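Local coordinates for protein tRNA-splicing ligase RtcB (Thermus thermophilus, PDB 2EPG) that probably joins RNA ends, using GTP and manganese to ligate a 3'-phosphate or 2',3'-cyclic phosphate end to a 5'-hydroxyl end in RNA splicing and repair, at residues 157-162 with 186-192; 105-109 with 297-301; 220-225 with 236-240; 126-130 with 318-324. All blocks are in the same frame, centred on the assembly; numbering follows the deposited sequence.

Interaction 1 (157-162 with 186-192)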
loop_
_atom_site.group_PDB
_atom_site.type_symbol
_atom_site.label_atom_id
_atom_site.label_comp_id
_atom_site.label_asym_id
_atom_site.label_seq_id
_atom_site.Cartn_x
_atom_site.Cartn_y
_atom_site.Cartn_z
ATOM N N LYS A 157 10.646 4.797 19.629
ATOM C CA LYS A 157 10.686 3.373 19.965
ATOM C C LYS A 157 9.241 2.947 20.265
ATOM O O LYS A 157 8.783 1.875 19.858
ATOM C CB LYS A 157 11.543 3.162 21.216
ATOM C CG LYS A 157 12.229 1.823 21.320
ATOM C CD LYS A 157 13.528 1.786 20.519
ATOM C CE LYS A 157 14.371 0.572 20.913
ATOM N NZ LYS A 157 15.647 0.464 20.134
ATOM N N GLU A 158 8.535 3.792 21.001
ATOM C CA GLU A 158 7.144 3.524 21.319
ATOM C C GLU A 158 6.332 3.606 20.013
ATOM O O GLU A 158 5.393 2.837 19.807
ATOM C CB GLU A 158 6.643 4.540 22.346
ATOM C CG GLU A 158 7.363 4.408 23.670
ATOM C CD GLU A 158 6.874 5.390 24.708
ATOM O OE1 GLU A 158 6.139 6.331 24.332
ATOM O OE2 GLU A 158 7.235 5.224 25.896
ATOM N N ILE A 159 6.723 4.518 19.129
ATOM C CA ILE A 159 6.036 4.668 17.855
ATOM C C ILE A 159 6.120 3.376 17.049
ATOM O O ILE A 159 5.129 2.937 16.467
ATOM C CB ILE A 159 6.612 5.861 17.043
ATOM C CG1 ILE A 159 6.150 7.176 17.687
ATOM C CG2 ILE A 159 6.112 5.837 15.607
ATOM C CD1 ILE A 159 6.654 8.416 17.002
ATOM N N LEU A 160 7.286 2.737 17.050
ATOM C CA LEU A 160 7.439 1.499 16.302
ATOM C C LEU A 160 6.514 0.394 16.793
ATOM O O LEU A 160 6.154 -0.509 16.034
ATOM C CB LEU A 160 8.888 1.001 16.351
ATOM C CG LEU A 160 9.984 1.927 15.824
ATOM C CD1 LEU A 160 11.308 1.151 15.767
ATOM C CD2 LEU A 160 9.628 2.452 14.457
ATOM N N LYS A 161 6.133 0.464 18.065
ATOM C CA LYS A 161 5.272 -0.551 18.653
ATOM C C LYS A 161 3.799 -0.221 18.580
ATOM O O LYS A 161 2.962 -1.099 18.348
ATOM C CB LYS A 161 5.627 -0.757 20.133
ATOM C CG LYS A 161 6.980 -1.385 20.386
ATOM C CD LYS A 161 7.339 -1.414 21.886
ATOM C CE LYS A 161 7.483 0.009 22.441
ATOM N NZ LYS A 161 7.890 0.047 23.873
ATOM N N GLU A 162 3.486 1.055 18.778
ATOM C CA GLU A 162 2.097 1.491 18.827
ATOM C C GLU A 162 1.492 1.999 17.522
ATOM O O GLU A 162 0.274 1.998 17.372
ATOM C CB GLU A 162 1.940 2.550 19.938
ATOM C CG GLU A 162 0.487 3.010 20.195
ATOM C CD GLU A 162 0.356 3.975 21.378
ATOM O OE1 GLU A 162 -0.673 4.690 21.471
ATOM O OE2 GLU A 162 1.274 4.004 22.225
ATOM N N ARG A 186 -1.663 -0.052 13.218
ATOM C CA ARG A 186 -0.811 -0.804 14.137
ATOM C C ARG A 186 -0.762 -2.283 13.840
ATOM O O ARG A 186 -1.780 -2.966 13.967
ATOM C CB ARG A 186 -1.315 -0.650 15.580
ATOM C CG ARG A 186 -0.524 -1.421 16.645
ATOM C CD ARG A 186 -1.179 -1.253 18.027
ATOM N NE ARG A 186 -0.434 -1.863 19.137
ATOM C CZ ARG A 186 -0.499 -3.147 19.491
ATOM N NH1 ARG A 186 0.226 -3.587 20.517
ATOM N NH2 ARG A 186 -1.291 -3.986 18.837
ATOM N N LEU A 187 0.397 -2.792 13.426
ATOM C CA LEU A 187 0.497 -4.231 13.228
ATOM C C LEU A 187 0.798 -4.717 14.643
ATOM O O LEU A 187 1.638 -4.144 15.337
ATOM C CB LEU A 187 1.614 -4.605 12.255
ATOM C CG LEU A 187 1.077 -4.838 10.839
ATOM C CD1 LEU A 187 0.507 -3.533 10.296
ATOM C CD2 LEU A 187 2.187 -5.356 9.939
ATOM N N PRO A 188 0.098 -5.767 15.095
ATOM C CA PRO A 188 0.270 -6.323 16.441
ATOM C C PRO A 188 1.592 -6.947 16.863
ATOM O O PRO A 188 1.861 -7.031 18.054
ATOM C CB PRO A 188 -0.871 -7.329 16.540
ATOM C CG PRO A 188 -0.981 -7.820 15.107
ATOM C CD PRO A 188 -0.919 -6.523 14.340
ATOM N N TRP A 189 2.429 -7.377 15.934
ATOM C CA TRP A 189 3.657 -8.035 16.368
ATOM C C TRP A 189 4.938 -7.206 16.466
ATOM O O TRP A 189 5.986 -7.723 16.865
ATOM C CB TRP A 189 3.889 -9.273 15.495
ATOM C CG TRP A 189 2.809 -10.319 15.656
ATOM C CD1 TRP A 189 2.397 -11.224 14.715
ATOM C CD2 TRP A 189 2.016 -10.575 16.829
ATOM N NE1 TRP A 189 1.397 -12.019 15.225
ATOM C CE2 TRP A 189 1.144 -11.642 16.520
ATOM C CE3 TRP A 189 1.955 -10.002 18.107
ATOM C CZ2 TRP A 189 0.225 -12.153 17.448
ATOM C CZ3 TRP A 189 1.039 -10.509 19.028
ATOM C CH2 TRP A 189 0.186 -11.571 18.691
ATOM N N ALA A 190 4.859 -5.918 16.147
ATOM C CA ALA A 190 6.042 -5.065 16.190
ATOM C C ALA A 190 6.884 -5.245 17.447
ATOM O O ALA A 190 6.356 -5.365 18.544
ATOM C CB ALA A 190 5.641 -3.608 16.053
ATOM N N ASN A 191 8.202 -5.274 17.257
ATOM C CA ASN A 191 9.166 -5.388 18.341
ATOM C C ASN A 191 10.391 -4.586 17.921
ATOM O O ASN A 191 11.182 -5.040 17.102
ATOM C CB ASN A 191 9.601 -6.837 18.569
ATOM C CG ASN A 191 10.589 -6.972 19.715
ATOM O OD1 ASN A 191 11.313 -6.027 20.046
ATOM N ND2 ASN A 191 10.627 -8.152 20.326
ATOM N N PRO A 192 10.577 -3.387 18.481
ATOM C CA PRO A 192 11.755 -2.614 18.074
ATOM C C PRO A 192 13.084 -3.331 18.325
ATOM O O PRO A 192 14.067 -3.048 17.658
ATOM C CB PRO A 192 11.633 -1.324 18.894
ATOM C CG PRO A 192 10.177 -1.253 19.246
ATOM C CD PRO A 192 9.828 -2.682 19.534
HETATM O O HOH W 1 2.662 -3.785 17.853
HETATM O O HOH W 2 1.246 -0.826 21.253
#
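Pro192 lies against the last turn of helix 153-162, its ring touching Lys157, Leu160 and Lys161. The aliphatic part of Lys161 crosses the ring at about a right angle, and the fit is tight: Lys161 CG is 3.2 Å from Pro192 CD. CB of Leu160 meets Pro192 CG at 3.9 Å. Lys157 reaches the ring from farther back along the helix because its chain bends at chi2 (82°), which brings Lys157 CE within 3.9 Å of Pro192 CB. Two residues earlier in the loop, the methyl of Ala190 sits 3.1 Å from Leu160 O. Ala190 closes a type I beta turn that starts at Leu187, and this turn carries the loop along the C-terminal end of the helix. No direct hydrogen bond joins the two segments; water does so instead. One water donates to both Lys161 O and Leu187 O, at 2.7 Å from each, while it lies over a face of the Arg186 guanidinium. A second water, in the plane of that guanidinium, accepts from Arg186 NE at 2.9 Å and gives a weak bond to Lys161 O. Farther out, Glu162 forms a salt bridge with Lys169, and Phe303 of helix 288-321 and Phe200 of helix 197-203 pack on Leu160.

Interaction 2 (105-109 with 297-301)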
loop_
_atom_site.group_PDB
_atom_site.type_symbol
_atom_site.label_atom_id
_atom_site.label_comp_id
_atom_site.label_asym_id
_atom_site.label_seq_id
_atom_site.Cartn_x
_atom_site.Cartn_y
_atom_site.Cartn_z
ATOM N N PHE A 105 11.204 -3.978 -0.456
ATOM C CA PHE A 105 12.055 -3.202 0.420
ATOM C C PHE A 105 11.369 -2.081 1.171
ATOM O O PHE A 105 11.609 -1.917 2.365
ATOM C CB PHE A 105 13.300 -2.724 -0.339
ATOM C CG PHE A 105 14.380 -3.785 -0.403
ATOM C CD1 PHE A 105 14.234 -4.897 -1.236
ATOM C CD2 PHE A 105 15.460 -3.755 0.484
ATOM C CE1 PHE A 105 15.144 -5.970 -1.171
ATOM C CE2 PHE A 105 16.371 -4.819 0.557
ATOM C CZ PHE A 105 16.213 -5.927 -0.266
ATOM N N ASP A 106 10.493 -1.328 0.519
ATOM C CA ASP A 106 9.826 -0.267 1.255
ATOM C C ASP A 106 8.588 -0.810 1.982
ATOM O O ASP A 106 7.472 -0.740 1.487
ATOM C CB ASP A 106 9.447 0.890 0.343
ATOM C CG ASP A 106 9.013 2.126 1.135
ATOM O OD1 ASP A 106 8.837 3.205 0.526
ATOM O OD2 ASP A 106 8.843 2.016 2.368
ATOM N N ILE A 107 8.823 -1.368 3.164
ATOM C CA ILE A 107 7.777 -1.941 3.990
ATOM C C ILE A 107 6.720 -0.917 4.318
ATOM O O ILE A 107 7.004 0.178 4.817
ATOM C CB ILE A 107 8.360 -2.535 5.283
ATOM C CG1 ILE A 107 9.341 -3.656 4.906
ATOM C CG2 ILE A 107 7.224 -3.082 6.191
ATOM C CD1 ILE A 107 10.149 -4.225 6.075
ATOM N N ASN A 108 5.485 -1.304 4.027
ATOM C CA ASN A 108 4.308 -0.470 4.220
ATOM C C ASN A 108 4.373 0.844 3.487
ATOM O O ASN A 108 3.893 1.859 3.984
ATOM C CB ASN A 108 3.985 -0.210 5.691
ATOM C CG ASN A 108 2.591 0.435 5.880
ATOM O OD1 ASN A 108 1.824 0.597 4.912
ATOM N ND2 ASN A 108 2.263 0.800 7.119
ATOM N N CYS A 109 5.014 0.838 2.320
ATOM C CA CYS A 109 4.991 2.017 1.472
ATOM C C CYS A 109 3.476 1.953 1.252
ATOM O O CYS A 109 2.930 0.867 0.985
ATOM C CB CYS A 109 5.705 1.752 0.137
ATOM S SG CYS A 109 5.372 2.995 -1.163
HETATM N N MSE A 297 9.450 -6.222 10.770
HETATM C CA MSE A 297 8.674 -5.736 9.630
HETATM C C MSE A 297 7.457 -4.984 10.163
HETATM O O MSE A 297 7.101 -3.930 9.663
HETATM C CB MSE A 297 8.241 -6.919 8.757
HETATM C CG MSE A 297 7.529 -6.531 7.489
HETATM SE SE MSE A 297 5.861 -7.537 7.384
HETATM C CE MSE A 297 6.543 -9.178 6.684
ATOM N N ALA A 298 6.836 -5.533 11.200
ATOM C CA ALA A 298 5.682 -4.894 11.807
ATOM C C ALA A 298 6.076 -3.537 12.382
ATOM O O ALA A 298 5.299 -2.583 12.317
ATOM C CB ALA A 298 5.104 -5.785 12.920
ATOM N N ALA A 299 7.274 -3.463 12.959
ATOM C CA ALA A 299 7.763 -2.214 13.542
ATOM C C ALA A 299 7.962 -1.203 12.412
ATOM O O ALA A 299 7.606 -0.034 12.532
ATOM C CB ALA A 299 9.089 -2.453 14.294
ATOM N N ALA A 300 8.514 -1.665 11.299
ATOM C CA ALA A 300 8.720 -0.788 10.166
ATOM C C ALA A 300 7.348 -0.310 9.651
ATOM O O ALA A 300 7.166 0.863 9.333
ATOM C CB ALA A 300 9.469 -1.530 9.072
ATOM N N ALA A 301 6.384 -1.224 9.574
ATOM C CA ALA A 301 5.058 -0.848 9.096
ATOM C C ALA A 301 4.427 0.215 10.004
ATOM O O ALA A 301 3.825 1.165 9.523
ATOM C CB ALA A 301 4.154 -2.091 9.010
#
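The loop that leads into strand 110-119 carries Asp106, a predicted manganese ligand of the RtcB active site, and directly after it Ile107 and Asn108 rest on the long helix 288-321. A type II beta turn from Asp106 to Cys109 puts these two side chains on the helix. CG2 of Ile107, the branch anti to the backbone N, points at the helix surface, where it meets CG of Met297, a selenomethionine, at 3.7 Å and CB of Ala300 at 4.0 Å. The Ile107 and Met297 side chains cross at about a right angle, and Ile107 CD1 also touches Met297 CG, at 3.8 Å. The small side chains of Ala300 and Ala301 let the turn come close, with Asn108 CB 3.8 Å from Ala301 CB. Around the turn, Asp106 OD2 accepts from Ser249 N and Asp106 O from the side chain of Asn340, a predicted GMP-binding residue, so the packing on the helix is continuous with the predicted metal and nucleotide sites. Asn108 supplies the polar link: its ND2 donates to Ala301 O at 2.9 Å with an N-H...O angle of 154°, the oxygen lying in the amide plane while the nitrogen is tilted 30° from the carbonyl plane.

Interaction 3 (220-225 with 236-240)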
loop_
_atom_site.group_PDB
_atom_site.type_symbol
_atom_site.label_atom_id
_atom_site.label_comp_id
_atom_site.label_asym_id
_atom_site.label_seq_id
_atom_site.Cartn_x
_atom_site.Cartn_y
_atom_site.Cartn_z
ATOM N N GLN A 220 -5.925 17.183 -4.821
ATOM C CA GLN A 220 -6.668 16.828 -6.023
ATOM C C GLN A 220 -8.145 17.162 -5.837
ATOM O O GLN A 220 -8.578 17.672 -4.786
ATOM C CB GLN A 220 -6.567 15.302 -6.264
ATOM C CG GLN A 220 -5.310 14.615 -5.720
ATOM C CD GLN A 220 -5.527 13.143 -5.321
ATOM O OE1 GLN A 220 -6.276 12.835 -4.380
ATOM N NE2 GLN A 220 -4.873 12.237 -6.036
ATOM N N TYR A 221 -8.924 16.876 -6.871
ATOM C CA TYR A 221 -10.357 17.062 -6.774
ATOM C C TYR A 221 -10.999 15.841 -7.423
ATOM O O TYR A 221 -10.421 15.219 -8.312
ATOM C CB TYR A 221 -10.821 18.377 -7.434
ATOM C CG TYR A 221 -10.650 18.477 -8.938
ATOM C CD1 TYR A 221 -9.467 18.972 -9.499
ATOM C CD2 TYR A 221 -11.682 18.103 -9.797
ATOM C CE1 TYR A 221 -9.321 19.095 -10.876
ATOM C CE2 TYR A 221 -11.549 18.219 -11.170
ATOM C CZ TYR A 221 -10.369 18.716 -11.704
ATOM O OH TYR A 221 -10.244 18.823 -13.066
ATOM N N VAL A 222 -12.169 15.464 -6.933
ATOM C CA VAL A 222 -12.876 14.316 -7.479
ATOM C C VAL A 222 -13.465 14.790 -8.812
ATOM O O VAL A 222 -14.245 15.737 -8.823
ATOM C CB VAL A 222 -14.012 13.888 -6.523
ATOM C CG1 VAL A 222 -14.794 12.740 -7.115
ATOM C CG2 VAL A 222 -13.429 13.500 -5.167
ATOM N N ASP A 223 -13.082 14.183 -9.933
ATOM C CA ASP A 223 -13.655 14.640 -11.195
ATOM C C ASP A 223 -14.698 13.681 -11.773
ATOM O O ASP A 223 -15.364 14.003 -12.758
ATOM C CB ASP A 223 -12.560 14.957 -12.235
ATOM C CG ASP A 223 -12.125 13.751 -13.035
ATOM O OD1 ASP A 223 -11.512 13.947 -14.108
ATOM O OD2 ASP A 223 -12.376 12.613 -12.601
ATOM N N GLU A 224 -14.858 12.516 -11.147
ATOM C CA GLU A 224 -15.840 11.561 -11.618
ATOM C C GLU A 224 -16.273 10.614 -10.503
ATOM O O GLU A 224 -15.450 10.168 -9.696
ATOM C CB GLU A 224 -15.259 10.768 -12.796
ATOM C CG GLU A 224 -16.301 10.229 -13.763
ATOM C CD GLU A 224 -15.784 10.153 -15.196
ATOM O OE1 GLU A 224 -14.959 9.257 -15.492
ATOM O OE2 GLU A 224 -16.200 11.003 -16.021
ATOM N N VAL A 225 -17.569 10.330 -10.445
ATOM C CA VAL A 225 -18.100 9.415 -9.448
ATOM C C VAL A 225 -18.782 8.270 -10.195
ATOM O O VAL A 225 -19.675 8.507 -11.011
ATOM C CB VAL A 225 -19.112 10.114 -8.520
ATOM C CG1 VAL A 225 -19.823 9.082 -7.662
ATOM C CG2 VAL A 225 -18.381 11.133 -7.635
ATOM N N LEU A 236 -17.531 10.904 -0.506
ATOM C CA LEU A 236 -16.937 11.490 -1.703
ATOM C C LEU A 236 -18.005 12.145 -2.588
ATOM O O LEU A 236 -19.128 11.656 -2.671
ATOM C CB LEU A 236 -16.227 10.403 -2.522
ATOM C CG LEU A 236 -14.865 9.902 -2.042
ATOM C CD1 LEU A 236 -14.414 8.693 -2.880
ATOM C CD2 LEU A 236 -13.849 11.059 -2.159
ATOM N N PHE A 237 -17.658 13.258 -3.227
ATOM C CA PHE A 237 -18.569 13.937 -4.153
ATOM C C PHE A 237 -17.760 14.672 -5.225
ATOM O O PHE A 237 -16.633 15.096 -4.983
ATOM C CB PHE A 237 -19.530 14.899 -3.418
ATOM C CG PHE A 237 -18.856 16.054 -2.730
ATOM C CD1 PHE A 237 -18.669 17.264 -3.393
ATOM C CD2 PHE A 237 -18.454 15.946 -1.403
ATOM C CE1 PHE A 237 -18.096 18.359 -2.745
ATOM C CE2 PHE A 237 -17.878 17.032 -0.742
ATOM C CZ PHE A 237 -17.699 18.242 -1.416
ATOM N N LYS A 238 -18.333 14.804 -6.413
ATOM C CA LYS A 238 -17.645 15.447 -7.523
ATOM C C LYS A 238 -17.319 16.898 -7.191
ATOM O O LYS A 238 -18.130 17.612 -6.595
ATOM C CB LYS A 238 -18.505 15.347 -8.787
ATOM C CG LYS A 238 -17.856 15.917 -10.046
ATOM C CD LYS A 238 -18.659 15.523 -11.268
ATOM C CE LYS A 238 -18.160 16.225 -12.510
ATOM N NZ LYS A 238 -18.921 15.757 -13.692
ATOM N N GLY A 239 -16.111 17.319 -7.551
ATOM C CA GLY A 239 -15.691 18.673 -7.262
ATOM C C GLY A 239 -15.044 18.771 -5.896
ATOM O O GLY A 239 -14.430 19.776 -5.554
ATOM N N GLN A 240 -15.162 17.716 -5.106
ATOM C CA GLN A 240 -14.579 17.719 -3.770
ATOM C C GLN A 240 -13.042 17.683 -3.774
ATOM O O GLN A 240 -12.420 16.971 -4.573
ATOM C CB GLN A 240 -15.129 16.538 -2.978
ATOM C CG GLN A 240 -14.504 16.353 -1.614
ATOM C CD GLN A 240 -14.875 15.017 -1.044
ATOM O OE1 GLN A 240 -15.139 14.077 -1.794
ATOM N NE2 GLN A 240 -14.891 14.909 0.281
#
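Val222 and the turn Phe237-Gln240 continue the antiparallel pairing of strand 216-225 with strand 240-247 past its start, where the chain returns from helix 228-234. Two backbone hydrogen bonds join them. Val222 N donates to Gln240 O at 2.8 Å, and Gly239 N donates to Val222 O, also at 2.8 Å and nearly straight, with an N-H...O angle of 173°. In both, the donor lies in the carbonyl plane. Gln240 O also receives a CA-H...O contact from Tyr221 CA at 3.0 Å. Gly239, at phi 89°, fills the third position of a type II turn, a backbone conformation that suits glycine.

The apolar pair is Val222 with Leu236: Val222 CG2, anti to the carbonyl carbon, meets CD2 of Leu236 at 3.9 Å and also lies beside the Gln240 side chain. Other van der Waals contacts are made with backbone atoms. Val225 CG2 reaches Lys238 N at 3.9 Å, while the extended Lys238 chain runs alongside the strand and brings its CE to 3.6 Å from Asp223 O.

Among polar side chains, Asp223 points away from the turn and forms a salt bridge with Arg478 of strand 474-486, on the other flank of strand 216-225. Gln220 bonds to Thr242 and to Glu218, a predicted GMP-binding residue. Gln240 NE2 reaches out to Ser116 O and Gly235 O, while within the turn its OE1 accepts from Phe237 N at 3.0 Å, the nitrogen standing above the plane of the amide carbonyl, 47° out of it.

Interaction 4 (126-130 with 318-324)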
loop_
_atom_site.group_PDB
_atom_site.type_symbol
_atom_site.label_atom_id
_atom_site.label_comp_id
_atom_site.label_asym_id
_atom_site.label_seq_id
_atom_site.Cartn_x
_atom_site.Cartn_y
_atom_site.Cartn_z
ATOM N N ARG A 126 -6.618 30.019 -3.995
ATOM C CA ARG A 126 -5.529 29.991 -3.013
ATOM C C ARG A 126 -4.530 28.881 -3.330
ATOM O O ARG A 126 -3.709 28.497 -2.493
ATOM C CB ARG A 126 -6.077 29.766 -1.605
ATOM C CG ARG A 126 -7.265 30.634 -1.243
ATOM C CD ARG A 126 -7.473 30.609 0.253
ATOM N NE ARG A 126 -8.865 30.823 0.621
ATOM C CZ ARG A 126 -9.290 30.893 1.875
ATOM N NH1 ARG A 126 -10.577 31.082 2.136
ATOM N NH2 ARG A 126 -8.425 30.783 2.871
ATOM N N GLN A 127 -4.622 28.369 -4.549
ATOM C CA GLN A 127 -3.771 27.289 -5.023
ATOM C C GLN A 127 -2.277 27.539 -4.787
ATOM O O GLN A 127 -1.539 26.650 -4.342
ATOM C CB GLN A 127 -4.051 27.070 -6.508
ATOM C CG GLN A 127 -3.226 26.001 -7.150
ATOM C CD GLN A 127 -3.666 25.714 -8.573
ATOM O OE1 GLN A 127 -3.941 26.629 -9.352
ATOM N NE2 GLN A 127 -3.717 24.438 -8.922
ATOM N N LYS A 128 -1.834 28.755 -5.074
ATOM C CA LYS A 128 -0.435 29.107 -4.902
ATOM C C LYS A 128 -0.072 29.137 -3.423
ATOM O O LYS A 128 0.901 28.521 -3.015
ATOM C CB LYS A 128 -0.161 30.465 -5.564
ATOM C CG LYS A 128 1.304 30.786 -5.795
ATOM C CD LYS A 128 1.941 31.462 -4.583
ATOM C CE LYS A 128 3.317 32.028 -4.941
ATOM N NZ LYS A 128 3.208 32.888 -6.159
ATOM N N GLU A 129 -0.858 29.848 -2.620
ATOM C CA GLU A 129 -0.602 29.930 -1.185
ATOM C C GLU A 129 -0.475 28.533 -0.556
ATOM O O GLU A 129 0.426 28.285 0.245
ATOM C CB GLU A 129 -1.729 30.684 -0.471
ATOM C CG GLU A 129 -1.895 32.150 -0.850
ATOM C CD GLU A 129 -2.305 32.330 -2.297
ATOM O OE1 GLU A 129 -3.148 31.544 -2.779
ATOM O OE2 GLU A 129 -1.793 33.261 -2.948
ATOM N N LEU A 130 -1.382 27.631 -0.924
ATOM C CA LEU A 130 -1.387 26.274 -0.381
ATOM C C LEU A 130 -0.149 25.496 -0.811
ATOM O O LEU A 130 0.509 24.866 0.013
ATOM C CB LEU A 130 -2.662 25.544 -0.811
ATOM C CG LEU A 130 -2.860 24.111 -0.309
ATOM C CD1 LEU A 130 -2.840 24.079 1.217
ATOM C CD2 LEU A 130 -4.190 23.563 -0.845
ATOM N N ALA A 318 -1.115 23.220 6.871
ATOM C CA ALA A 318 -0.920 24.021 5.679
ATOM C C ALA A 318 -2.236 24.645 5.209
ATOM O O ALA A 318 -2.259 25.805 4.808
ATOM C CB ALA A 318 -0.306 23.175 4.574
ATOM N N PHE A 319 -3.340 23.900 5.265
ATOM C CA PHE A 319 -4.613 24.467 4.816
ATOM C C PHE A 319 -4.988 25.637 5.714
ATOM O O PHE A 319 -5.379 26.702 5.238
ATOM C CB PHE A 319 -5.730 23.416 4.838
ATOM C CG PHE A 319 -5.801 22.569 3.587
ATOM C CD1 PHE A 319 -6.887 22.674 2.724
ATOM C CD2 PHE A 319 -4.792 21.660 3.279
ATOM C CE1 PHE A 319 -6.973 21.881 1.561
ATOM C CE2 PHE A 319 -4.867 20.867 2.123
ATOM C CZ PHE A 319 -5.959 20.980 1.266
ATOM N N GLU A 320 -4.844 25.437 7.016
ATOM C CA GLU A 320 -5.163 26.469 7.985
ATOM C C GLU A 320 -4.260 27.708 7.836
ATOM O O GLU A 320 -4.723 28.837 7.947
ATOM C CB GLU A 320 -5.056 25.882 9.393
ATOM C CG GLU A 320 -6.177 24.931 9.714
ATOM C CD GLU A 320 -5.826 23.943 10.800
ATOM O OE1 GLU A 320 -4.832 24.182 11.518
ATOM O OE2 GLU A 320 -6.550 22.925 10.936
ATOM N N LYS A 321 -2.978 27.488 7.569
ATOM C CA LYS A 321 -2.031 28.583 7.403
ATOM C C LYS A 321 -2.471 29.528 6.276
ATOM O O LYS A 321 -2.241 30.735 6.346
ATOM C CB LYS A 321 -0.635 28.011 7.110
ATOM C CG LYS A 321 0.531 28.941 7.422
ATOM C CD LYS A 321 0.654 30.035 6.387
ATOM C CE LYS A 321 1.824 30.962 6.684
ATOM N NZ LYS A 321 1.885 32.092 5.703
ATOM N N VAL A 322 -3.116 28.991 5.243
ATOM C CA VAL A 322 -3.553 29.829 4.132
ATOM C C VAL A 322 -4.990 30.327 4.243
ATOM O O VAL A 322 -5.539 30.851 3.273
ATOM C CB VAL A 322 -3.392 29.123 2.778
ATOM C CG1 VAL A 322 -1.909 28.825 2.525
ATOM C CG2 VAL A 322 -4.217 27.847 2.758
ATOM N N GLY A 323 -5.607 30.147 5.409
ATOM C CA GLY A 323 -6.951 30.661 5.587
ATOM C C GLY A 323 -8.123 29.720 5.770
ATOM O O GLY A 323 -9.204 30.174 6.135
ATOM N N PHE A 324 -7.942 28.429 5.511
ATOM C CA PHE A 324 -9.049 27.501 5.684
ATOM C C PHE A 324 -9.048 26.997 7.115
ATOM O O PHE A 324 -8.130 26.279 7.521
ATOM C CB PHE A 324 -8.927 26.313 4.724
ATOM C CG PHE A 324 -9.008 26.690 3.279
ATOM C CD1 PHE A 324 -7.862 26.760 2.500
ATOM C CD2 PHE A 324 -10.232 26.968 2.690
ATOM C CE1 PHE A 324 -7.930 27.099 1.156
ATOM C CE2 PHE A 324 -10.318 27.308 1.342
ATOM C CZ PHE A 324 -9.161 27.375 0.570
#
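The guanidinium of Arg126 lies nearly flat on the ring of Phe324, the two planes 14° apart and their centres 3.9 Å from each other. This is a cation-pi stack over the ring face, in which Arg126 CZ stands 17° off the ring normal. The two side chains come from opposite directions, and the arginine, extended from CG to NE, passes its NE over the rim of the ring, 3.5 Å from Phe324 CZ. While one face is stacked, the edge of the same guanidinium serves a hydrogen bond: Arg126 NH2 donates to Val322 O at 2.9 Å, with the oxygen close to the guanidinium plane. Stack and bond together fix the rotation of the group. Gly323 CA is also at this edge, and Gly323 is the C-prime residue of a Schellman motif that ends helix 288-321, with Phe324 N bonded to Phe319 O and Gly323 N to Glu320 O.

Deeper in, Leu130 faces a second ring. With its CG anti to the backbone N (chi1 -179°), it sets CD1 over the face of Phe319 in a CH-pi contact, 4.0 Å from the centroid, and CD2 touches Phe319 CZ at 3.8 Å. Beside these contacts Val322 packs against the first turn of helix 127-137, its CG1 3.5 Å from Glu129 CB.

The contact thus joins the N-terminal end of helix 127-137 to the C-terminal end of helix 288-321. Leu118 of strand 110-119 packs on both phenylalanines, His329 of helix 326-329 touches them too, and Ile483 of strand 474-486 meets Leu130.

In the fold
Interactions 2 and 4 both use helix 288-321, with centres 32 Å apart: interaction 2 is wholly buried beside the predicted metal and nucleotide sites, interaction 4 partly buried at the helix's C-terminal end. The first relies on an isoleucine packed on a selenomethionine and alanines, plus an asparagine amide, the second on aromatic faces that take a charged group and a leucine methyl. Interaction 1 touches interaction 2, Ala190 packing on Ala298 and Ala299, but is only partly buried, combining proline packing with water-mediated polar links. Interaction 3, about 15 Å from interaction 2 at the nearest atoms, differs in being held by strand-like backbone hydrogen bonds; it approaches interaction 4 to about 7 Å without touching.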